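Local coordinates for tRNA (guanine(26)-N(2))-dimethyltransferase (Pyrococcus horikoshii, PDB 2EJT), which probably transfers two methyl groups from S-adenosylmethionine to the N2 atom of guanine 26 in a number of tRNAs, giving N2,N2-dimethylguanosine, at residues L34-V39 against T58-I63. Numbering follows the deposited sequence.
Sequences LNRDIV and TGIRGI. With SAM (S-adenosylmethionine), chain B.
Arg36 lays its aliphatic stem across one face of the Arg61 guanidinium, CG sitting 3.7 Å above the centre of that plane. The two side chains meet at the carboxylate end of S-adenosylmethionine, in a class I (Rossmann-like) methyltransferase domain where helix 60-68 follows strand 50-53 and its connecting loop. Arginine suits both places, since each must reach from a helix to the same oxygen: Arg36 NH2 donates to SAM OXT at 2.6 Å, while Arg61 adds weak bonds to OXT from NE and from NH1. The guanidinium planes stand 86° apart, and both positive groups converge on the one carboxylate, which probably favours its ionised form. Arg61 bends at chi3 (-65°), and its far edge turns to Asn35, whose OD1 accepts from NH2 at 2.9 Å with a 163° angle at the hydrogen, nearly in the guanidinium plane. An amide supplies this acceptor without a further charge; Asp136 and Asp138 already form salt bridges with Arg61. At Arg61 a leucine would probably leave Asn35 OD1 without its donor, deprive both aspartates of this salt bridge and weaken the hold on the carboxylate. Glu8 pairs with Arg36 NE, helping to fix that group's rotation. The branched side chain of Ile60 packs against the same group, its CG2 over one face of the Arg36 guanidinium and offset toward the rim, 3.8 Å from Arg36 NE and 3.5 Å from SAM O.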
# COMPACT_ATOMS: atom_id res chain seq x y z
N LEU A 34 2.53 12.39 2.17
CA LEU A 34 3.50 11.37 2.55
C LEU A 34 3.31 10.14 1.66
O LEU A 34 4.28 9.58 1.14
CB LEU A 34 3.30 10.98 4.01
CG LEU A 34 4.03 9.71 4.48
CD1 LEU A 34 5.53 9.88 4.33
CD2 LEU A 34 3.67 9.41 5.92
N ASN A 35 2.07 9.71 1.50
CA ASN A 35 1.76 8.56 0.66
C ASN A 35 2.28 8.83 -0.74
O ASN A 35 2.88 7.96 -1.37
CB ASN A 35 0.25 8.31 0.63
CG ASN A 35 -0.16 7.21 -0.35
OD1 ASN A 35 -0.00 7.34 -1.57
ND2 ASN A 35 -0.69 6.11 0.19
N ARG A 36 2.07 10.05 -1.23
CA ARG A 36 2.53 10.41 -2.56
C ARG A 36 4.06 10.48 -2.64
O ARG A 36 4.65 10.15 -3.67
CB ARG A 36 1.89 11.73 -3.01
CG ARG A 36 0.39 11.60 -3.29
CD ARG A 36 -0.20 12.89 -3.86
NE ARG A 36 -0.45 13.93 -2.85
CZ ARG A 36 -1.53 13.99 -2.09
NH1 ARG A 36 -1.67 14.98 -1.21
NH2 ARG A 36 -2.48 13.07 -2.19
N ASP A 37 4.71 10.87 -1.54
CA ASP A 37 6.17 10.91 -1.53
C ASP A 37 6.75 9.51 -1.68
O ASP A 37 7.75 9.32 -2.39
CB ASP A 37 6.71 11.50 -0.21
CG ASP A 37 6.60 13.01 -0.15
OD1 ASP A 37 6.83 13.67 -1.19
OD2 ASP A 37 6.32 13.54 0.94
N ILE A 38 6.15 8.53 -1.00
CA ILE A 38 6.62 7.15 -1.06
C ILE A 38 6.53 6.60 -2.47
O ILE A 38 7.44 5.91 -2.92
CB ILE A 38 5.80 6.22 -0.10
CG1 ILE A 38 5.86 6.75 1.33
CG2 ILE A 38 6.37 4.80 -0.14
CD1 ILE A 38 7.26 6.88 1.90
N VAL A 39 5.44 6.90 -3.17
CA VAL A 39 5.29 6.43 -4.54
C VAL A 39 6.40 7.04 -5.40
O VAL A 39 7.07 6.34 -6.16
CB VAL A 39 3.92 6.83 -5.16
CG1 VAL A 39 3.66 6.00 -6.41
CG2 VAL A 39 2.81 6.64 -4.15
N THR A 58 -7.48 16.24 -8.05
CA THR A 58 -6.85 17.49 -8.47
C THR A 58 -5.76 17.23 -9.50
O THR A 58 -5.34 18.13 -10.22
CB THR A 58 -6.21 18.25 -7.28
OG1 THR A 58 -5.15 17.45 -6.73
CG2 THR A 58 -7.24 18.53 -6.20
N GLY A 59 -5.29 15.98 -9.54
CA GLY A 59 -4.24 15.60 -10.47
C GLY A 59 -2.86 15.62 -9.83
O GLY A 59 -1.87 15.31 -10.49
N ILE A 60 -2.80 15.98 -8.55
CA ILE A 60 -1.52 16.08 -7.84
C ILE A 60 -0.60 14.86 -7.94
O ILE A 60 0.61 15.01 -8.11
CB ILE A 60 -1.74 16.41 -6.33
CG1 ILE A 60 -0.39 16.56 -5.62
CG2 ILE A 60 -2.54 15.31 -5.66
CD1 ILE A 60 0.48 17.65 -6.19
N ARG A 61 -1.17 13.66 -7.83
CA ARG A 61 -0.35 12.46 -7.90
C ARG A 61 0.32 12.33 -9.27
O ARG A 61 1.55 12.23 -9.36
CB ARG A 61 -1.21 11.22 -7.60
CG ARG A 61 -0.43 9.95 -7.30
CD ARG A 61 -1.38 8.82 -6.89
NE ARG A 61 -2.07 9.11 -5.63
CZ ARG A 61 -1.69 8.64 -4.45
NH1 ARG A 61 -2.38 8.97 -3.36
NH2 ARG A 61 -0.65 7.83 -4.34
N GLY A 62 -0.48 12.35 -10.33
CA GLY A 62 0.06 12.24 -11.68
C GLY A 62 1.01 13.37 -12.03
O GLY A 62 2.01 13.16 -12.72
N ILE A 63 0.69 14.58 -11.58
CA ILE A 63 1.55 15.72 -11.86
C ILE A 63 2.92 15.50 -11.23
O ILE A 63 3.95 15.78 -11.85
CB ILE A 63 0.95 17.04 -11.32
CG1 ILE A 63 -0.31 17.39 -12.12
CG2 ILE A 63 1.98 18.16 -11.42
CD1 ILE A 63 -1.08 18.56 -11.56
N SAM B . -5.37 10.30 -6.13
CA SAM B . -5.40 11.22 -5.14
C SAM B . -4.46 12.07 -4.50
O SAM B . -5.02 13.24 -4.30
OXT SAM B . -3.30 11.67 -4.21
CB SAM B . -6.92 11.13 -4.79
CG SAM B . -8.33 10.62 -4.93
SD SAM B . -9.90 10.86 -4.24
CE SAM B . -9.79 10.56 -2.49
C5' SAM B . -10.82 9.73 -5.14
C4' SAM B . -11.82 10.44 -6.13
O4' SAM B . -12.15 9.34 -6.97
C3' SAM B . -12.44 11.69 -6.74
O3' SAM B . -11.76 12.82 -7.38
C2' SAM B . -13.52 11.14 -7.68
O2' SAM B . -14.49 11.79 -8.28
C1' SAM B . -13.29 9.65 -7.77
N9 SAM B . -14.01 8.43 -8.50
C8 SAM B . -15.02 7.74 -7.98
N7 SAM B . -15.38 6.80 -8.80
C5 SAM B . -14.63 6.86 -9.88
C6 SAM B . -14.56 6.11 -11.06
N6 SAM B . -15.40 5.10 -11.26
N1 SAM B . -13.61 6.43 -12.02
C2 SAM B . -12.74 7.46 -11.84
N3 SAM B . -12.79 8.20 -10.69
C4 SAM B . -13.72 7.92 -9.70